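SsRai1 (PDB 5BTO) removes NAD caps from the 5' ends of RNAs in a metal-dependent hydrolysis, and binds and stimulates the exoribonuclease RAT1. Local coordinates at residues K74-P79 with N212-Y217; D133-A138 with A359-F364; K290-F295 with V305-T310. All coordinates share one frame; numbering follows the deposited sequence.

Contact 1: residues K74-P79 with N212-Y217; sequences KFKKIP and NNYEQY
The aromatic ring of Tyr214 lies flat against Ile78, in a loop-to-loop contact held by an isolated backbone bridge between Lys76 and Asn212, where residues 212-217 lead into a strand of the large sheet of this PD-(D/E)XK nuclease. Ile78 CB stands almost squarely over the ring, 3.8 Å from the centroid, a CH-pi contact, while CG1 reaches toward CE2. The Lys76 chain crosses the same tyrosine at about a right angle, its CG 3.6 Å from Tyr214 CE1. Asn213 works from the neighbouring position. With CG set between the backbone N and the carbonyl carbon (chi1 70°), its amide reaches the 74-79 backbone, and OD1 takes the N-H of Ile78 on a lone pair in the carbonyl plane at 2.7 Å, an almost straight bond (175°). The Asn213 backbone N in turn donates to Lys76 O, so this residue grips the loop twice. Beside it the Phe75 ring is turned 63° from the amide plane, and Phe180 meets that ring edge-to-face. Asn212 OD1 accepts from Glu215 N at 3.0 Å, an Asx motif, and Asn212 ND2 donates to Glu215 OE1. The side chain of Asn213 lies about 7 Å from that of the metal ligand Glu186. At the far end of the tyrosine, one water bridges Tyr214 OH, 2.8 Å away, and Lys77 O.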
# COMPACT_ATOMS: atom_id res chain seq x y z
N LYS A 74 -24.66 5.19 41.62
CA LYS A 74 -25.96 4.95 41.01
C LYS A 74 -25.90 4.87 39.49
O LYS A 74 -26.93 4.82 38.83
CB LYS A 74 -26.95 6.05 41.41
CG LYS A 74 -26.98 6.38 42.89
CD LYS A 74 -27.81 7.63 43.13
CE LYS A 74 -27.47 8.69 42.08
NZ LYS A 74 -28.37 9.88 42.15
N PHE A 75 -24.69 4.87 38.94
CA PHE A 75 -24.53 4.82 37.49
C PHE A 75 -25.35 3.67 36.91
O PHE A 75 -25.15 2.51 37.27
CB PHE A 75 -23.05 4.67 37.11
CG PHE A 75 -22.79 4.72 35.62
CD1 PHE A 75 -23.51 5.58 34.80
CD2 PHE A 75 -21.81 3.92 35.05
CE1 PHE A 75 -23.26 5.63 33.44
CE2 PHE A 75 -21.56 3.98 33.69
CZ PHE A 75 -22.29 4.83 32.88
N LYS A 76 -26.28 4.01 36.02
CA LYS A 76 -27.08 3.00 35.34
C LYS A 76 -26.42 2.64 34.02
O LYS A 76 -26.60 3.31 33.01
CB LYS A 76 -28.51 3.50 35.13
CG LYS A 76 -29.42 2.49 34.46
CD LYS A 76 -30.86 2.68 34.90
CE LYS A 76 -31.35 4.09 34.63
NZ LYS A 76 -32.71 4.32 35.20
N LYS A 77 -25.63 1.57 34.05
CA LYS A 77 -24.77 1.19 32.94
C LYS A 77 -25.37 0.02 32.17
O LYS A 77 -25.61 -1.04 32.72
CB LYS A 77 -23.37 0.83 33.45
CG LYS A 77 -22.37 0.42 32.39
CD LYS A 77 -21.04 0.04 33.03
CE LYS A 77 -20.09 -0.60 32.04
NZ LYS A 77 -19.70 0.33 30.95
N ILE A 78 -25.62 0.24 30.88
CA ILE A 78 -26.19 -0.79 30.03
C ILE A 78 -25.15 -1.89 29.80
O ILE A 78 -23.97 -1.60 29.57
CB ILE A 78 -26.65 -0.19 28.69
CG1 ILE A 78 -27.52 -1.18 27.91
CG2 ILE A 78 -25.45 0.28 27.86
CD1 ILE A 78 -28.13 -0.58 26.66
N PRO A 79 -25.57 -3.16 29.88
CA PRO A 79 -24.65 -4.30 29.70
C PRO A 79 -23.97 -4.22 28.33
O PRO A 79 -24.65 -4.11 27.32
CB PRO A 79 -25.58 -5.51 29.77
CG PRO A 79 -26.76 -5.05 30.56
CD PRO A 79 -26.95 -3.61 30.18
N ASN A 212 -26.74 7.88 33.33
CA ASN A 212 -26.94 6.62 32.63
C ASN A 212 -26.32 6.64 31.24
O ASN A 212 -26.04 7.71 30.68
CB ASN A 212 -28.44 6.30 32.51
CG ASN A 212 -29.12 7.06 31.38
OD1 ASN A 212 -29.08 6.65 30.22
ND2 ASN A 212 -29.75 8.18 31.72
N ASN A 213 -26.09 5.46 30.67
CA ASN A 213 -25.61 5.39 29.30
C ASN A 213 -26.57 4.64 28.37
O ASN A 213 -26.20 4.21 27.28
CB ASN A 213 -24.19 4.80 29.23
CG ASN A 213 -24.15 3.32 29.56
OD1 ASN A 213 -25.16 2.72 29.94
ND2 ASN A 213 -22.98 2.72 29.41
N TYR A 214 -27.82 4.50 28.82
CA TYR A 214 -28.88 3.96 27.98
C TYR A 214 -29.29 4.96 26.91
O TYR A 214 -29.46 4.60 25.75
CB TYR A 214 -30.10 3.61 28.83
CG TYR A 214 -30.01 2.27 29.50
CD1 TYR A 214 -29.25 2.10 30.65
CD2 TYR A 214 -30.68 1.16 28.99
CE1 TYR A 214 -29.16 0.87 31.28
CE2 TYR A 214 -30.60 -0.08 29.61
CZ TYR A 214 -29.84 -0.21 30.75
OH TYR A 214 -29.75 -1.44 31.37
N GLU A 215 -29.44 6.21 27.32
CA GLU A 215 -29.96 7.24 26.43
C GLU A 215 -28.95 7.62 25.36
O GLU A 215 -27.81 7.99 25.67
CB GLU A 215 -30.39 8.48 27.22
CG GLU A 215 -31.61 8.26 28.09
CD GLU A 215 -31.94 9.46 28.95
OE1 GLU A 215 -31.05 9.91 29.69
OE2 GLU A 215 -33.08 9.95 28.87
N GLN A 216 -29.37 7.52 24.10
CA GLN A 216 -28.54 7.88 22.96
C GLN A 216 -29.36 8.61 21.92
O GLN A 216 -30.48 8.21 21.61
CB GLN A 216 -27.95 6.64 22.30
CG GLN A 216 -26.94 5.88 23.13
CD GLN A 216 -26.34 4.72 22.35
OE1 GLN A 216 -26.96 4.22 21.41
NE2 GLN A 216 -25.15 4.31 22.73
N TYR A 217 -28.79 9.68 21.36
CA TYR A 217 -29.40 10.39 20.24
C TYR A 217 -28.52 10.16 19.02
O TYR A 217 -27.32 10.44 19.05
CB TYR A 217 -29.50 11.89 20.56
CG TYR A 217 -29.99 12.74 19.41
CD1 TYR A 217 -31.32 12.71 19.02
CD2 TYR A 217 -29.14 13.59 18.73
CE1 TYR A 217 -31.78 13.48 17.97
CE2 TYR A 217 -29.59 14.38 17.68
CZ TYR A 217 -30.91 14.32 17.30
OH TYR A 217 -31.37 15.10 16.27
O HOH W 1 -28.58 -1.91 33.82

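Contact 2: residues D133-A138 with A359-F364; sequences DLNVLA and AYRVSF
Two bends in the Arg361 chain, at chi2 (68°) and chi3 (49°), turn its guanidinium back across the strand pair to Asn135, whose CG is anti to its carbonyl carbon. The two residues form a non-hydrogen-bonded pair of antiparallel strands in the large mixed sheet of the nuclease fold, and their side chains run side by side in the same direction. Arg361 grips side-on: NE and NH2 both donate to Asn135 OD1, each at 2.9 Å. The oxygen lies in the guanidinium plane, but the amide is turned 36° from it; NH2 uses a lone pair of OD1, whereas NE is tilted out of the carbonyl plane. Asp148 takes the N-H of Asn135 ND2, which would help fix the rotation of the amide. On the same face Ser363 OG donates to Asp133 OD1 at 2.9 Å, from above the carboxylate plane, and Arg155 pairs with Asp133 OD2 in a salt bridge. The other face carries Leu134, Val136, Tyr360 and Val362, with Val136 CG2 meeting Val362 CG2 at 3.7 Å and Ile145 and Leu373 of the flanking strands alongside. Backbone bonds join Leu134 to Val362 and Val136 to Tyr360 in both directions. A water links the two charged side chains, donating to Asp133 OD1 at 2.7 Å and accepting from Arg361 NH1 at 3.0 Å.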
# COMPACT_ATOMS: atom_id res chain seq x y z
N ASP A 133 -12.06 -5.26 12.76
CA ASP A 133 -12.75 -6.34 12.05
C ASP A 133 -14.15 -5.90 11.65
O ASP A 133 -14.97 -5.58 12.50
CB ASP A 133 -12.80 -7.61 12.90
CG ASP A 133 -11.45 -8.28 13.02
OD1 ASP A 133 -11.05 -9.01 12.08
OD2 ASP A 133 -10.78 -8.08 14.05
N LEU A 134 -14.40 -5.86 10.34
CA LEU A 134 -15.69 -5.41 9.84
C LEU A 134 -16.29 -6.42 8.89
O LEU A 134 -15.58 -7.04 8.10
CB LEU A 134 -15.54 -4.08 9.11
CG LEU A 134 -14.85 -2.94 9.85
CD1 LEU A 134 -14.57 -1.79 8.90
CD2 LEU A 134 -15.72 -2.47 11.03
N ASN A 135 -17.60 -6.60 8.97
CA ASN A 135 -18.33 -7.41 8.00
C ASN A 135 -18.88 -6.49 6.93
O ASN A 135 -19.38 -5.41 7.24
CB ASN A 135 -19.47 -8.17 8.67
CG ASN A 135 -19.00 -9.24 9.62
OD1 ASN A 135 -17.93 -9.82 9.42
ND2 ASN A 135 -19.78 -9.51 10.65
N VAL A 136 -18.78 -6.91 5.67
CA VAL A 136 -19.26 -6.09 4.57
C VAL A 136 -20.06 -6.96 3.63
O VAL A 136 -19.64 -8.07 3.29
CB VAL A 136 -18.09 -5.48 3.77
CG1 VAL A 136 -18.63 -4.56 2.68
CG2 VAL A 136 -17.13 -4.75 4.69
N LEU A 137 -21.20 -6.48 3.17
CA LEU A 137 -21.89 -7.25 2.15
C LEU A 137 -22.67 -6.36 1.20
O LEU A 137 -23.13 -5.27 1.57
CB LEU A 137 -22.79 -8.31 2.77
CG LEU A 137 -23.92 -7.78 3.64
CD1 LEU A 137 -25.11 -7.43 2.76
CD2 LEU A 137 -24.30 -8.81 4.67
N ALA A 138 -22.79 -6.85 -0.03
CA ALA A 138 -23.51 -6.13 -1.07
C ALA A 138 -24.96 -6.56 -1.08
O ALA A 138 -25.27 -7.75 -1.05
CB ALA A 138 -22.86 -6.41 -2.43
N ALA A 359 -20.37 -12.56 1.17
CA ALA A 359 -20.11 -11.56 2.21
C ALA A 359 -18.61 -11.51 2.44
O ALA A 359 -17.89 -12.46 2.12
CB ALA A 359 -20.82 -11.94 3.49
N TYR A 360 -18.13 -10.40 3.00
CA TYR A 360 -16.70 -10.17 3.16
C TYR A 360 -16.31 -9.74 4.58
O TYR A 360 -17.13 -9.19 5.33
CB TYR A 360 -16.21 -9.13 2.13
CG TYR A 360 -16.29 -9.61 0.70
CD1 TYR A 360 -17.48 -9.53 -0.03
CD2 TYR A 360 -15.19 -10.18 0.08
CE1 TYR A 360 -17.55 -10.01 -1.34
CE2 TYR A 360 -15.25 -10.65 -1.21
CZ TYR A 360 -16.43 -10.56 -1.93
OH TYR A 360 -16.46 -11.05 -3.22
N ARG A 361 -15.06 -10.03 4.94
CA ARG A 361 -14.47 -9.60 6.20
C ARG A 361 -13.29 -8.68 5.90
O ARG A 361 -12.36 -9.07 5.20
CB ARG A 361 -14.00 -10.81 7.02
CG ARG A 361 -13.07 -10.49 8.19
CD ARG A 361 -13.80 -9.72 9.31
NE ARG A 361 -15.08 -10.34 9.67
CZ ARG A 361 -15.20 -11.51 10.30
NH1 ARG A 361 -14.13 -12.21 10.63
NH2 ARG A 361 -16.41 -11.99 10.57
N VAL A 362 -13.37 -7.45 6.40
CA VAL A 362 -12.26 -6.51 6.33
C VAL A 362 -11.56 -6.56 7.67
O VAL A 362 -12.20 -6.41 8.71
CB VAL A 362 -12.75 -5.07 6.06
CG1 VAL A 362 -11.58 -4.08 6.10
CG2 VAL A 362 -13.46 -4.99 4.72
N SER A 363 -10.25 -6.80 7.67
CA SER A 363 -9.54 -6.98 8.93
C SER A 363 -8.19 -6.29 8.92
O SER A 363 -7.42 -6.38 7.96
CB SER A 363 -9.34 -8.48 9.21
OG SER A 363 -8.67 -8.68 10.45
N PHE A 364 -7.90 -5.59 10.01
CA PHE A 364 -6.54 -5.16 10.27
C PHE A 364 -5.99 -5.95 11.45
O PHE A 364 -6.58 -5.95 12.54
CB PHE A 364 -6.45 -3.66 10.56
CG PHE A 364 -5.08 -3.23 11.02
CD1 PHE A 364 -4.03 -3.19 10.13
CD2 PHE A 364 -4.85 -2.87 12.34
CE1 PHE A 364 -2.75 -2.82 10.54
CE2 PHE A 364 -3.59 -2.48 12.76
CZ PHE A 364 -2.54 -2.45 11.86
O HOH W 2 -8.04 -8.12 13.51
O HOH W 3 -11.26 -11.43 10.96

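Contact 3: residues K290-F295 with V305-T310; sequences KVVYGF and VELYKT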
# COMPACT_ATOMS: atom_id res chain seq x y z
N LYS A 290 -18.22 21.63 16.48
CA LYS A 290 -17.77 22.10 17.79
C LYS A 290 -17.56 20.94 18.76
O LYS A 290 -18.34 19.98 18.76
CB LYS A 290 -18.78 23.09 18.40
CG LYS A 290 -18.90 24.46 17.71
CD LYS A 290 -19.81 25.38 18.53
CE LYS A 290 -20.39 26.56 17.73
NZ LYS A 290 -19.42 27.20 16.79
N VAL A 291 -16.52 21.04 19.58
CA VAL A 291 -16.25 20.06 20.61
C VAL A 291 -15.88 20.77 21.90
O VAL A 291 -15.08 21.71 21.89
CB VAL A 291 -15.01 19.20 20.25
CG1 VAL A 291 -14.77 18.17 21.34
CG2 VAL A 291 -15.17 18.55 18.90
N VAL A 292 -16.44 20.32 23.02
CA VAL A 292 -15.99 20.83 24.32
C VAL A 292 -15.27 19.74 25.10
O VAL A 292 -15.82 18.65 25.28
CB VAL A 292 -17.15 21.38 25.17
CG1 VAL A 292 -16.71 21.55 26.63
CG2 VAL A 292 -17.63 22.71 24.61
N TYR A 293 -14.05 20.02 25.55
CA TYR A 293 -13.36 19.12 26.47
C TYR A 293 -13.41 19.66 27.89
O TYR A 293 -13.09 20.82 28.14
CB TYR A 293 -11.89 18.93 26.06
CG TYR A 293 -11.65 17.68 25.28
CD1 TYR A 293 -11.42 16.46 25.92
CD2 TYR A 293 -11.67 17.70 23.89
CE1 TYR A 293 -11.20 15.30 25.18
CE2 TYR A 293 -11.47 16.55 23.15
CZ TYR A 293 -11.24 15.36 23.80
OH TYR A 293 -11.02 14.22 23.06
N GLY A 294 -13.80 18.79 28.82
CA GLY A 294 -13.67 19.09 30.24
C GLY A 294 -12.42 18.42 30.78
O GLY A 294 -12.17 17.25 30.51
N PHE A 295 -11.61 19.19 31.51
CA PHE A 295 -10.34 18.70 32.04
C PHE A 295 -10.46 18.50 33.54
O PHE A 295 -10.85 19.41 34.27
CB PHE A 295 -9.22 19.70 31.73
CG PHE A 295 -8.94 19.86 30.26
CD1 PHE A 295 -9.66 20.76 29.49
CD2 PHE A 295 -7.94 19.10 29.65
CE1 PHE A 295 -9.40 20.90 28.12
CE2 PHE A 295 -7.68 19.24 28.29
CZ PHE A 295 -8.40 20.14 27.53
N VAL A 305 -12.50 23.95 31.16
CA VAL A 305 -13.31 23.56 30.01
C VAL A 305 -12.80 24.33 28.80
O VAL A 305 -12.58 25.55 28.89
CB VAL A 305 -14.79 23.93 30.24
CG1 VAL A 305 -15.60 23.70 28.98
CG2 VAL A 305 -15.36 23.15 31.43
N GLU A 306 -12.61 23.65 27.68
CA GLU A 306 -12.13 24.31 26.47
C GLU A 306 -13.02 23.97 25.29
O GLU A 306 -13.34 22.79 25.06
CB GLU A 306 -10.69 23.89 26.16
CG GLU A 306 -9.69 24.29 27.24
CD GLU A 306 -9.39 25.78 27.26
OE1 GLU A 306 -9.81 26.49 26.32
OE2 GLU A 306 -8.74 26.24 28.22
N LEU A 307 -13.42 25.00 24.56
CA LEU A 307 -14.20 24.86 23.34
C LEU A 307 -13.27 24.83 22.14
O LEU A 307 -12.41 25.71 21.99
CB LEU A 307 -15.16 26.05 23.20
CG LEU A 307 -15.91 26.15 21.86
CD1 LEU A 307 -16.90 25.01 21.72
CD2 LEU A 307 -16.65 27.49 21.76
N TYR A 308 -13.45 23.84 21.27
CA TYR A 308 -12.70 23.74 20.03
C TYR A 308 -13.64 23.86 18.85
O TYR A 308 -14.78 23.41 18.92
CB TYR A 308 -12.03 22.35 19.91
CG TYR A 308 -10.97 22.08 20.93
CD1 TYR A 308 -11.30 21.76 22.24
CD2 TYR A 308 -9.62 22.12 20.59
CE1 TYR A 308 -10.32 21.52 23.19
CE2 TYR A 308 -8.64 21.88 21.53
CZ TYR A 308 -9.01 21.58 22.83
OH TYR A 308 -8.05 21.33 23.79
N LYS A 309 -13.18 24.46 17.76
CA LYS A 309 -13.85 24.22 16.48
C LYS A 309 -13.12 23.06 15.81
O LYS A 309 -11.90 23.00 15.80
CB LYS A 309 -13.92 25.45 15.58
CG LYS A 309 -12.62 26.10 15.17
CD LYS A 309 -12.93 27.27 14.21
CE LYS A 309 -11.67 27.97 13.73
NZ LYS A 309 -11.98 29.02 12.72
N THR A 310 -13.89 22.11 15.29
CA THR A 310 -13.30 20.91 14.70
C THR A 310 -12.21 21.25 13.69
O THR A 310 -11.14 20.62 13.66
CB THR A 310 -14.41 20.06 14.06
OG1 THR A 310 -15.37 19.73 15.06
CG2 THR A 310 -13.83 18.76 13.47
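Phe295 and Tyr308 approach from opposite directions, and the phenol oxygen of Tyr308 lies at the edge of the Phe295 ring, in its plane, 3.9 Å from CZ. The carbonyl oxygen of Val291 lies at the edge of the Tyr308 ring, likewise in plane. With CG anti to its carbonyl carbon (chi1 -66°), Tyr308 extends toward Tyr293 and Phe295, its CE1 4.1 Å from Tyr293 CD2. Glu306 crosses Phe295 at about a right angle, its CG 3.5 Å from Phe295 CE1. Tyr293, Glu306 and Tyr308 project from one face of an antiparallel beta hairpin; on the other, Val292 touches both Val305 and Leu307, with CG1 only 3.4 Å from Val305 CG1, tighter than usual, and CG2 against Leu307 CD1. Paired backbone bonds join Val291 with Tyr308 and Tyr293 with Glu306. Helix 266-286 packs over the aromatic groups, where Phe272 meets Tyr293 and Phe295 edge-to-face and Thr279 OG1 is hydrogen-bonded to Tyr293 OH. Strand 290-296 also pairs in parallel with strand 254-261, which carries the metal-binding Glu256 and Leu257 and the substrate-binding Lys258, and strand 302-309 is an edge strand of this sheet within the chain, with Tyr55 of strand 54-55 touching Val292 and Val305.

In the fold
Among the paired segments, counted from the N terminus, loop 74-79 comes first, followed by 133-138, both to be met later. Contact 1 closes when residues 212-217 return to the loop, at the start of strand 216-225 in the ten-stranded sheet. The chain next makes contact 3, a local hairpin closed across only nine residues, in the separate four-stranded sheet. Contact 2 closes last, when 359-364 pairs with 133-138, making strands 132-139 and 359-365 neighbours in the large sheet. It therefore crosses contact 1 and encloses contact 3. Contacts 1 and 2 reach the same sheet, their centres 29 Å apart, whereas contacts 2 and 3 lie on opposite sides of the chain's centre, 34 Å between their centres.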